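PDB 3FG2: putative rubredoxin reductase from Rhodopseudomonas palustris, which probably passes electrons from NADH through its bound FAD to a ferredoxin that serves the cytochrome P450 CYP199A2. Local coordinates for residues Lys36-Gln41 against Asp55-Met60; Pro175-Arg180 against Ile199-Gly204; Ser281-Glu286 against Asp315-Phe320; Phe355-Gly360 against Lys385-Glu390. All coordinates share one frame; numbering follows the deposited sequence.

Contact 1. Residues Lys36-Gln41 against Asp55-Met60; sequences KHLPYQ and DPNSLM
Leu59 O receives the backbone N of Gln41 at 2.8 Å in a fairly straight bond. The Gln41 side chain, extended beyond CG, runs past the same oxygen: with CG beside the backbone N (chi1 -52°), CG packs against it and NE2 adds a weak second bond to Leu59 O at 3.2 Å. Next to this bond the backbones of Tyr40 and Met60 form a single bridge, where the CA of Met60 offers a C-H to Pro39 O at 3.4 Å. Leu38 and Met60 run side by side in the same direction until CD1 of Leu38 meets CE of Met60 at 3.6 Å; a chi3 of 79° bends the methionine to bring its methyl there. ND2 of Asn57 comes across Leu38 at about a right angle, 3.3 Å from CD1. Tyr40 touches Leu59 CB to CB, while its ring leads away to a hydroxyl bonded to Glu35 and to Leu129 N, with Arg42 in cation-pi contact; Glu35 and Arg42 both bind FAD. One backbone bridge thus joins two parts of a long loop in the FAD-binding, Rossmann-type fold, the Tyr40 side chain about 5 Å from FAD. That loop links strand 29-32 to helix 64-69, and Leu59 also packs on Leu129 of helix 129-138.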
# COMPACT_ATOMS: atom_id res chain seq x y z
N LYS A 36 -11.59 -4.77 -14.84
CA LYS A 36 -12.56 -5.83 -15.13
C LYS A 36 -12.79 -6.73 -13.92
O LYS A 36 -12.74 -7.96 -14.03
CB LYS A 36 -12.08 -6.68 -16.31
CG LYS A 36 -12.10 -5.98 -17.66
CD LYS A 36 -11.69 -6.94 -18.77
CE LYS A 36 -11.73 -6.27 -20.14
NZ LYS A 36 -13.11 -5.83 -20.51
N HIS A 37 -13.02 -6.12 -12.77
CA HIS A 37 -13.27 -6.89 -11.55
C HIS A 37 -14.14 -6.09 -10.61
O HIS A 37 -14.12 -4.86 -10.63
CB HIS A 37 -11.98 -7.23 -10.82
CG HIS A 37 -11.01 -8.02 -11.65
ND1 HIS A 37 -9.94 -7.44 -12.29
CD2 HIS A 37 -10.95 -9.34 -11.94
CE1 HIS A 37 -9.26 -8.36 -12.94
NE2 HIS A 37 -9.85 -9.53 -12.74
N LEU A 38 -14.92 -6.79 -9.81
CA LEU A 38 -15.75 -6.11 -8.83
C LEU A 38 -14.69 -5.55 -7.88
O LEU A 38 -13.61 -6.13 -7.76
CB LEU A 38 -16.63 -7.12 -8.09
CG LEU A 38 -17.55 -8.01 -8.93
CD1 LEU A 38 -18.17 -9.08 -8.05
CD2 LEU A 38 -18.62 -7.17 -9.61
N PRO A 39 -14.98 -4.42 -7.22
CA PRO A 39 -13.99 -3.85 -6.30
C PRO A 39 -13.38 -4.97 -5.46
O PRO A 39 -14.10 -5.79 -4.90
CB PRO A 39 -14.84 -2.88 -5.48
CG PRO A 39 -15.79 -2.36 -6.50
CD PRO A 39 -16.21 -3.62 -7.23
N TYR A 40 -12.05 -5.00 -5.37
CA TYR A 40 -11.39 -6.07 -4.63
C TYR A 40 -10.28 -5.65 -3.67
O TYR A 40 -9.80 -4.52 -3.69
CB TYR A 40 -10.84 -7.10 -5.62
CG TYR A 40 -9.76 -6.56 -6.54
CD1 TYR A 40 -8.41 -6.68 -6.21
CD2 TYR A 40 -10.09 -5.93 -7.74
CE1 TYR A 40 -7.41 -6.21 -7.05
CE2 TYR A 40 -9.09 -5.44 -8.59
CZ TYR A 40 -7.75 -5.59 -8.24
OH TYR A 40 -6.75 -5.12 -9.06
N GLN A 41 -9.87 -6.60 -2.83
CA GLN A 41 -8.83 -6.39 -1.83
C GLN A 41 -7.43 -6.55 -2.42
O GLN A 41 -7.17 -7.45 -3.22
CB GLN A 41 -8.99 -7.41 -0.69
CG GLN A 41 -10.38 -7.49 -0.07
CD GLN A 41 -10.58 -8.77 0.74
OE1 GLN A 41 -9.87 -9.01 1.72
NE2 GLN A 41 -11.53 -9.59 0.32
N ASP A 55 -9.28 -18.30 -7.53
CA ASP A 55 -10.71 -18.09 -7.64
C ASP A 55 -10.97 -16.66 -8.11
O ASP A 55 -10.68 -15.70 -7.39
CB ASP A 55 -11.39 -18.32 -6.29
CG ASP A 55 -12.89 -18.50 -6.42
OD1 ASP A 55 -13.55 -17.59 -6.97
OD2 ASP A 55 -13.40 -19.54 -5.98
N PRO A 56 -11.53 -16.50 -9.32
CA PRO A 56 -11.86 -15.23 -9.98
C PRO A 56 -12.18 -14.05 -9.07
O PRO A 56 -11.48 -13.04 -9.08
CB PRO A 56 -13.03 -15.60 -10.88
CG PRO A 56 -12.64 -16.97 -11.34
CD PRO A 56 -12.17 -17.62 -10.05
N ASN A 57 -13.24 -14.18 -8.27
CA ASN A 57 -13.63 -13.10 -7.38
C ASN A 57 -13.63 -13.50 -5.91
O ASN A 57 -14.61 -13.28 -5.20
CB ASN A 57 -15.00 -12.55 -7.78
CG ASN A 57 -14.97 -11.78 -9.10
OD1 ASN A 57 -14.62 -12.33 -10.15
ND2 ASN A 57 -15.32 -10.50 -9.05
N SER A 58 -12.53 -14.08 -5.46
CA SER A 58 -12.40 -14.49 -4.07
C SER A 58 -11.85 -13.34 -3.24
O SER A 58 -11.76 -13.42 -2.01
CB SER A 58 -11.49 -15.71 -3.97
OG SER A 58 -10.30 -15.53 -4.72
N LEU A 59 -11.49 -12.25 -3.92
CA LEU A 59 -10.94 -11.07 -3.27
C LEU A 59 -11.90 -9.88 -3.27
O LEU A 59 -11.58 -8.81 -2.75
CB LEU A 59 -9.63 -10.66 -3.96
CG LEU A 59 -8.53 -11.72 -4.09
CD1 LEU A 59 -7.33 -11.10 -4.78
CD2 LEU A 59 -8.15 -12.25 -2.71
N MET A 60 -13.07 -10.06 -3.87
CA MET A 60 -14.08 -9.00 -3.94
C MET A 60 -14.45 -8.48 -2.54
O MET A 60 -14.54 -9.25 -1.59
CB MET A 60 -15.35 -9.53 -4.62
CG MET A 60 -15.92 -10.79 -3.95
SD MET A 60 -17.63 -11.19 -4.43
CE MET A 60 -17.41 -11.96 -5.99

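Contact 2. Residues Pro175-Arg180 against Ile199-Gly204; sequences PRVMAR and IRMHYG
One water joins the two segments: it accepts from the backbone N of Val177 at 2.9 Å and is hydrogen-bonded to Tyr203 OH, also at 2.9 Å. The ring of Tyr203 lies against segment 175-180. One of its faces carries a carbonyl oxygen, Pro175 O, which is offset toward the rim and 3.5 Å from Tyr203 CG. At the edge, in the ring plane, CG1 of Val177 comes within 3.3 Å of Tyr203 OH and also reaches CE2. This methyl is anti to the valine's own carbonyl carbon (chi1 -59°) and is shared, since CE of Met201 touches the same CG1 at 3.9 Å. Met201 reaches it with a chain bent at chi2 and chi3. Val177 is itself in a type II beta turn running from Arg176 to Ala179. Ser187 of helix 184-196 holds this turn by bonding Val177 O and the NH1 of Arg176. The contact lies at the edge of the parallel sheet of the second Rossmann-type domain, presumably the one for NADH: strand 200-202 is the outermost strand of that sheet within the chain, beside 167-171, and Met201 packs on Leu155 of helix 152-163 and His194 of helix 184-196.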
# COMPACT_ATOMS: atom_id res chain seq x y z
N PRO A 175 21.35 -0.70 1.70
CA PRO A 175 22.14 -1.68 2.45
C PRO A 175 21.31 -2.70 3.24
O PRO A 175 21.87 -3.67 3.77
CB PRO A 175 23.00 -0.80 3.35
CG PRO A 175 22.09 0.36 3.62
CD PRO A 175 21.53 0.66 2.25
N ARG A 176 20.00 -2.49 3.31
CA ARG A 176 19.10 -3.41 4.04
C ARG A 176 17.69 -3.37 3.44
O ARG A 176 17.33 -2.43 2.73
CB ARG A 176 19.05 -3.04 5.53
CG ARG A 176 18.38 -1.71 5.83
CD ARG A 176 18.57 -1.30 7.29
NE ARG A 176 18.13 0.07 7.51
CZ ARG A 176 16.86 0.43 7.69
NH1 ARG A 176 15.90 -0.49 7.69
NH2 ARG A 176 16.55 1.71 7.87
N VAL A 177 16.90 -4.39 3.74
CA VAL A 177 15.55 -4.49 3.22
C VAL A 177 14.55 -3.54 3.88
O VAL A 177 14.73 -3.14 5.03
CB VAL A 177 15.01 -5.93 3.34
CG1 VAL A 177 15.91 -6.89 2.57
CG2 VAL A 177 14.93 -6.34 4.80
N MET A 178 13.50 -3.19 3.15
CA MET A 178 12.46 -2.31 3.66
C MET A 178 13.01 -1.00 4.23
O MET A 178 12.41 -0.40 5.12
CB MET A 178 11.65 -3.05 4.73
CG MET A 178 10.97 -4.33 4.23
SD MET A 178 10.03 -5.17 5.52
CE MET A 178 11.25 -6.27 6.18
N ALA A 179 14.16 -0.56 3.71
CA ALA A 179 14.82 0.66 4.19
C ALA A 179 13.94 1.90 4.23
O ALA A 179 14.17 2.82 5.03
CB ALA A 179 16.07 0.93 3.36
N ARG A 180 12.94 1.94 3.36
CA ARG A 180 12.02 3.07 3.28
C ARG A 180 10.94 3.03 4.36
O ARG A 180 10.31 4.06 4.64
CB ARG A 180 11.35 3.07 1.90
CG ARG A 180 10.28 4.12 1.67
CD ARG A 180 10.87 5.53 1.58
NE ARG A 180 10.67 6.29 2.82
CZ ARG A 180 9.60 7.02 3.09
NH1 ARG A 180 8.61 7.12 2.22
NH2 ARG A 180 9.51 7.65 4.26
N ILE A 199 16.83 -17.86 0.37
CA ILE A 199 16.70 -16.72 -0.54
C ILE A 199 18.02 -15.95 -0.46
O ILE A 199 18.49 -15.63 0.62
CB ILE A 199 15.53 -15.83 -0.11
CG1 ILE A 199 14.22 -16.60 -0.28
CG2 ILE A 199 15.55 -14.53 -0.89
CD1 ILE A 199 12.99 -15.94 0.32
N ARG A 200 18.61 -15.67 -1.62
CA ARG A 200 19.88 -14.95 -1.65
C ARG A 200 19.63 -13.45 -1.76
O ARG A 200 19.09 -12.98 -2.76
CB ARG A 200 20.72 -15.40 -2.86
CG ARG A 200 20.56 -16.86 -3.29
CD ARG A 200 21.44 -17.80 -2.51
NE ARG A 200 22.85 -17.50 -2.74
CZ ARG A 200 23.86 -18.18 -2.19
NH1 ARG A 200 23.61 -19.20 -1.37
NH2 ARG A 200 25.11 -17.83 -2.44
N MET A 201 20.03 -12.71 -0.72
CA MET A 201 19.86 -11.27 -0.69
C MET A 201 21.08 -10.54 -1.27
O MET A 201 22.22 -10.92 -1.00
CB MET A 201 19.63 -10.80 0.75
CG MET A 201 18.28 -10.14 0.95
SD MET A 201 16.90 -11.26 0.59
CE MET A 201 15.71 -10.72 1.82
N HIS A 202 20.84 -9.50 -2.06
CA HIS A 202 21.91 -8.71 -2.66
C HIS A 202 21.67 -7.23 -2.37
O HIS A 202 20.66 -6.66 -2.81
CB HIS A 202 21.93 -8.93 -4.17
CG HIS A 202 22.09 -10.37 -4.56
ND1 HIS A 202 23.32 -10.98 -4.65
CD2 HIS A 202 21.17 -11.31 -4.87
CE1 HIS A 202 23.15 -12.25 -5.00
NE2 HIS A 202 21.86 -12.47 -5.15
N TYR A 203 22.58 -6.61 -1.64
CA TYR A 203 22.44 -5.20 -1.29
C TYR A 203 23.40 -4.28 -2.03
O TYR A 203 24.40 -4.72 -2.58
CB TYR A 203 22.63 -5.01 0.22
CG TYR A 203 21.67 -5.82 1.05
CD1 TYR A 203 22.07 -6.99 1.69
CD2 TYR A 203 20.33 -5.43 1.17
CE1 TYR A 203 21.17 -7.75 2.43
CE2 TYR A 203 19.43 -6.17 1.90
CZ TYR A 203 19.85 -7.33 2.53
OH TYR A 203 18.95 -8.06 3.27
N GLY A 204 23.07 -2.99 -2.02
CA GLY A 204 23.91 -1.99 -2.65
C GLY A 204 24.01 -2.04 -4.16
O GLY A 204 24.96 -1.51 -4.73
O HOH W 1 18.12 -6.35 5.49

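Contact 3. Residues Ser281-Glu286 against Asp315-Phe320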
# COMPACT_ATOMS: atom_id res chain seq x y z
N SER A 281 -1.44 17.00 7.43
CA SER A 281 -1.65 16.28 8.69
C SER A 281 -1.52 17.15 9.95
O SER A 281 -0.41 17.53 10.34
CB SER A 281 -0.66 15.11 8.79
OG SER A 281 -0.73 14.49 10.07
N VAL A 282 -2.65 17.46 10.58
CA VAL A 282 -2.64 18.27 11.80
C VAL A 282 -1.78 17.61 12.86
O VAL A 282 -0.94 18.27 13.49
CB VAL A 282 -4.05 18.47 12.41
CG1 VAL A 282 -4.82 19.51 11.63
CG2 VAL A 282 -4.80 17.14 12.43
N ARG A 283 -1.99 16.32 13.07
CA ARG A 283 -1.24 15.59 14.07
C ARG A 283 0.28 15.66 13.87
O ARG A 283 1.02 15.98 14.81
CB ARG A 283 -1.69 14.13 14.11
CG ARG A 283 -0.93 13.27 15.10
CD ARG A 283 -1.43 11.84 15.05
NE ARG A 283 -2.79 11.73 15.59
CZ ARG A 283 -3.09 11.86 16.88
NH1 ARG A 283 -2.13 12.10 17.76
NH2 ARG A 283 -4.35 11.74 17.28
N PHE A 284 0.75 15.37 12.66
CA PHE A 284 2.18 15.38 12.41
C PHE A 284 2.76 16.68 11.90
O PHE A 284 3.96 16.79 11.69
CB PHE A 284 2.54 14.24 11.46
CG PHE A 284 2.12 12.89 11.97
CD1 PHE A 284 1.05 12.22 11.40
CD2 PHE A 284 2.75 12.33 13.08
CE1 PHE A 284 0.61 11.01 11.92
CE2 PHE A 284 2.32 11.12 13.61
CZ PHE A 284 1.25 10.46 13.03
N GLY A 285 1.89 17.67 11.69
CA GLY A 285 2.34 18.97 11.22
C GLY A 285 3.14 18.97 9.93
O GLY A 285 4.17 19.62 9.83
N GLU A 286 2.66 18.23 8.94
CA GLU A 286 3.31 18.15 7.64
C GLU A 286 2.39 17.49 6.63
O GLU A 286 1.41 16.84 7.00
CB GLU A 286 4.64 17.39 7.74
CG GLU A 286 4.62 16.14 8.60
CD GLU A 286 5.99 15.47 8.69
OE1 GLU A 286 7.01 16.20 8.76
OE2 GLU A 286 6.04 14.22 8.71
N ASP A 315 -7.58 12.60 10.79
CA ASP A 315 -6.63 12.19 11.82
C ASP A 315 -6.57 10.67 12.00
O ASP A 315 -6.36 10.18 13.12
CB ASP A 315 -6.96 12.85 13.16
CG ASP A 315 -5.82 12.71 14.19
OD1 ASP A 315 -6.07 12.95 15.38
OD2 ASP A 315 -4.68 12.37 13.80
N GLY A 316 -6.75 9.92 10.92
CA GLY A 316 -6.68 8.48 11.02
C GLY A 316 -5.28 8.12 11.45
O GLY A 316 -4.33 8.40 10.72
N TYR A 317 -5.12 7.50 12.62
CA TYR A 317 -3.77 7.15 13.06
C TYR A 317 -3.21 6.03 12.19
O TYR A 317 -3.80 4.96 12.07
CB TYR A 317 -3.74 6.72 14.52
CG TYR A 317 -2.37 6.92 15.09
CD1 TYR A 317 -1.98 8.17 15.58
CD2 TYR A 317 -1.41 5.91 15.04
CE1 TYR A 317 -0.67 8.41 16.01
CE2 TYR A 317 -0.10 6.13 15.47
CZ TYR A 317 0.26 7.38 15.95
OH TYR A 317 1.54 7.61 16.40
N PRO A 318 -2.02 6.26 11.61
CA PRO A 318 -1.33 5.31 10.74
C PRO A 318 -0.78 4.02 11.34
O PRO A 318 -0.11 4.01 12.38
CB PRO A 318 -0.22 6.17 10.14
CG PRO A 318 0.16 7.04 11.28
CD PRO A 318 -1.19 7.46 11.84
N TRP A 319 -1.10 2.92 10.67
CA TRP A 319 -0.61 1.60 11.05
C TRP A 319 -0.58 0.73 9.80
O TRP A 319 -1.41 0.89 8.89
CB TRP A 319 -1.47 0.95 12.15
CG TRP A 319 -2.95 0.95 11.93
CD1 TRP A 319 -3.84 1.91 12.31
CD2 TRP A 319 -3.72 -0.10 11.33
NE1 TRP A 319 -5.12 1.52 11.99
CE2 TRP A 319 -5.08 0.30 11.39
CE3 TRP A 319 -3.40 -1.34 10.76
CZ2 TRP A 319 -6.11 -0.50 10.88
CZ3 TRP A 319 -4.42 -2.13 10.26
CH2 TRP A 319 -5.76 -1.70 10.33
N PHE A 320 0.39 -0.16 9.73
CA PHE A 320 0.57 -1.02 8.57
C PHE A 320 0.88 -2.44 9.02
O PHE A 320 1.08 -2.70 10.22
CB PHE A 320 1.74 -0.52 7.73
CG PHE A 320 1.87 0.99 7.69
CD1 PHE A 320 1.54 1.70 6.53
CD2 PHE A 320 2.36 1.69 8.79
CE1 PHE A 320 1.69 3.09 6.48
CE2 PHE A 320 2.51 3.09 8.75
CZ PHE A 320 2.18 3.78 7.59
O HOH W 2 -6.10 9.53 15.79
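Arg283 and Asp315 form a two-point salt bridge, guanidinium against carboxylate with their planes 22° apart. NE gives its hydrogen to the syn lone pair of Asp315 OD2 at 2.7 Å, although the oxygen sits 24° out of the guanidinium plane and the angle at the hydrogen is 142°. The second bond, from Arg283 NH2 to Asp315 OD1 at 2.8 Å, is weak because it is more sharply bent. NH2 has two further weak partners: a water, which in turn donates to Asp315 O at 2.8 Å, and the backbone O of Pro382. Arg283 therefore engages both carboxylate oxygens directly and Asp315 O through the water. Its chi1 and chi2, both extended, place CD 3.6 Å from Tyr317 CE1, and a bend at chi3 swings NE and the guanidinium toward the aspartate. Tyr317 CD1 lies over one guanidinium face, but the ring is steeply inclined to that group rather than stacked on it.

Segment 281-286 is the hairpin turn between strands 277-281 and 286-288, built as a G1 beta bulge in which Gly285 and Glu286 both face Ser281. Ser281 N donates to Glu286 O at 2.9 Å, closing the turn. Ser281 OG accepts from the backbone N of Phe284 at 3.1 Å, an ST motif. The opposing segment leads into strand 319-324 of the C-terminal domain.

Phe284 supplies the apolar half of the contact. The CG of Arg283 lies over the centre of one ring face, and CD of Pro318 meets the ring edge in plane, 4.0 Å from Phe284 CE1. That same Pro318 CD lies over one face of Tyr317, toward the rim, and Pro318 also packs on Gln294 of helix 293-306.

Contact 4. Residues Phe355-Gly360 against Lys385-Glu390; sequences FCYKAG and KSVTPE
The ring of Tyr357 carries Pro389 on one face and a carbonyl at its edge. CG of Pro389 sits over the ring centre, 3.7 Å from the centroid and only 13° off the normal, a clear CH-pi contact. CD of Pro389 also reaches the ring, lying near CE2 of Tyr357. At the edge, in the ring plane, is Val387 O, which accepts from Tyr357 OH at 2.7 Å. The hydroxyl approaches from above the carbonyl plane, 47° out of it, and so does not point along a lone pair. Thr388 O is also near, 3.0 Å from Tyr357 OH. With CG anti to the carbonyl carbon (chi1 -63°), Tyr357 extends from its strand to the start of the opposing helix.

Thr388 is the N-cap of helix 389-393, its OG1 bonded to the backbone N of Gln391, and Pro389 begins the first turn. Tyr357 therefore fastens this helix start to strand 351-358 in the antiparallel sheet of the C-terminal reductase domain, where Pro389 also packs on Gln340 and Val342 of strand 340-344.

A second link runs through water: Gly360 O accepts from it at 2.8 Å, and the water is 3.1 Å from Ser386 OG, to which it is hydrogen-bonded. That serine hydroxyl is held as well by the backbone N of Leu362, on the strand following the hairpin turn. Val387 turns its own side chain toward Phe376 of helix 371-380 and Phe397.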
# COMPACT_ATOMS: atom_id res chain seq x y z
N PHE A 355 10.57 -0.82 19.84
CA PHE A 355 9.92 0.41 20.28
C PHE A 355 10.81 1.54 19.79
O PHE A 355 11.95 1.70 20.24
CB PHE A 355 9.77 0.44 21.80
CG PHE A 355 8.62 -0.38 22.31
CD1 PHE A 355 8.50 -1.73 21.97
CD2 PHE A 355 7.65 0.19 23.13
CE1 PHE A 355 7.44 -2.49 22.44
CE2 PHE A 355 6.58 -0.56 23.60
CZ PHE A 355 6.47 -1.91 23.25
N CYS A 356 10.30 2.31 18.85
CA CYS A 356 11.07 3.40 18.28
C CYS A 356 10.76 4.73 18.93
O CYS A 356 9.59 5.11 19.07
CB CYS A 356 10.80 3.48 16.78
SG CYS A 356 10.90 1.87 16.00
N TYR A 357 11.82 5.43 19.30
CA TYR A 357 11.70 6.74 19.94
C TYR A 357 12.42 7.85 19.17
O TYR A 357 13.31 7.60 18.36
CB TYR A 357 12.30 6.71 21.34
CG TYR A 357 11.60 5.79 22.30
CD1 TYR A 357 11.73 4.40 22.19
CD2 TYR A 357 10.83 6.30 23.34
CE1 TYR A 357 11.11 3.55 23.09
CE2 TYR A 357 10.20 5.46 24.24
CZ TYR A 357 10.34 4.08 24.12
OH TYR A 357 9.74 3.25 25.02
N LYS A 358 12.01 9.07 19.47
CA LYS A 358 12.61 10.27 18.89
C LYS A 358 12.50 11.34 19.97
O LYS A 358 11.39 11.68 20.40
CB LYS A 358 11.88 10.71 17.63
CG LYS A 358 12.52 11.94 16.99
CD LYS A 358 11.88 12.30 15.66
CE LYS A 358 10.45 12.73 15.82
NZ LYS A 358 9.86 13.15 14.51
N ALA A 359 13.63 11.85 20.43
CA ALA A 359 13.65 12.87 21.47
C ALA A 359 12.94 12.40 22.74
O ALA A 359 12.22 13.17 23.37
CB ALA A 359 13.01 14.15 20.96
N GLY A 360 13.14 11.13 23.11
CA GLY A 360 12.54 10.59 24.32
C GLY A 360 11.08 10.17 24.27
O GLY A 360 10.55 9.70 25.27
N LYS A 385 0.38 9.47 24.08
CA LYS A 385 1.01 9.09 25.35
C LYS A 385 2.24 8.27 25.04
O LYS A 385 2.42 7.82 23.91
CB LYS A 385 0.05 8.26 26.21
CG LYS A 385 -1.27 8.95 26.52
CD LYS A 385 -1.89 8.46 27.83
CE LYS A 385 -2.12 6.95 27.86
NZ LYS A 385 -2.82 6.52 29.11
N SER A 386 3.09 8.07 26.03
CA SER A 386 4.31 7.33 25.78
C SER A 386 4.68 6.40 26.92
O SER A 386 4.03 6.38 27.96
CB SER A 386 5.45 8.32 25.54
OG SER A 386 6.65 7.67 25.13
N VAL A 387 5.73 5.62 26.69
CA VAL A 387 6.26 4.70 27.68
C VAL A 387 7.76 4.86 27.54
O VAL A 387 8.26 4.99 26.43
CB VAL A 387 5.83 3.25 27.40
CG1 VAL A 387 6.84 2.28 27.96
CG2 VAL A 387 4.47 2.98 28.05
N THR A 388 8.48 4.86 28.65
CA THR A 388 9.92 5.04 28.58
C THR A 388 10.61 3.83 27.96
O THR A 388 10.07 2.72 27.98
CB THR A 388 10.54 5.29 29.97
OG1 THR A 388 10.63 4.05 30.69
CG2 THR A 388 9.68 6.28 30.76
N PRO A 389 11.81 4.03 27.39
CA PRO A 389 12.61 2.97 26.76
C PRO A 389 12.91 1.89 27.79
O PRO A 389 13.00 0.71 27.46
CB PRO A 389 13.88 3.70 26.33
CG PRO A 389 13.39 5.09 26.06
CD PRO A 389 12.47 5.34 27.22
N GLU A 390 13.06 2.32 29.03
CA GLU A 390 13.35 1.41 30.13
C GLU A 390 12.15 0.50 30.37
O GLU A 390 12.29 -0.70 30.57
CB GLU A 390 13.66 2.21 31.41
CG GLU A 390 14.91 3.11 31.34
CD GLU A 390 14.76 4.31 30.41
OE1 GLU A 390 13.75 5.04 30.51
OE2 GLU A 390 15.68 4.54 29.58
O HOH W 3 8.75 8.59 27.15

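Along the chain the four contacts come in series, each closing before the next opens. Contacts 1 and 2 both fall within the pyridine nucleotide-disulphide oxidoreductase part, their centres 32 Å apart: contact 1 is in the loop after strand 29-32 of one parallel sheet, and contact 2 includes edge strand 200-202 of the other. Contact 3 has the side chain of Pro318 about 10 Å from the bound FAD. Contact 4 reaches the same antiparallel sheet as contact 3, 18 Å from it between centres, and lies 41 Å from contact 1, across the chain's centre. Contact 3 thus ties the oxidoreductase part to the C-terminal sheet, while contact 1 borders the FAD site.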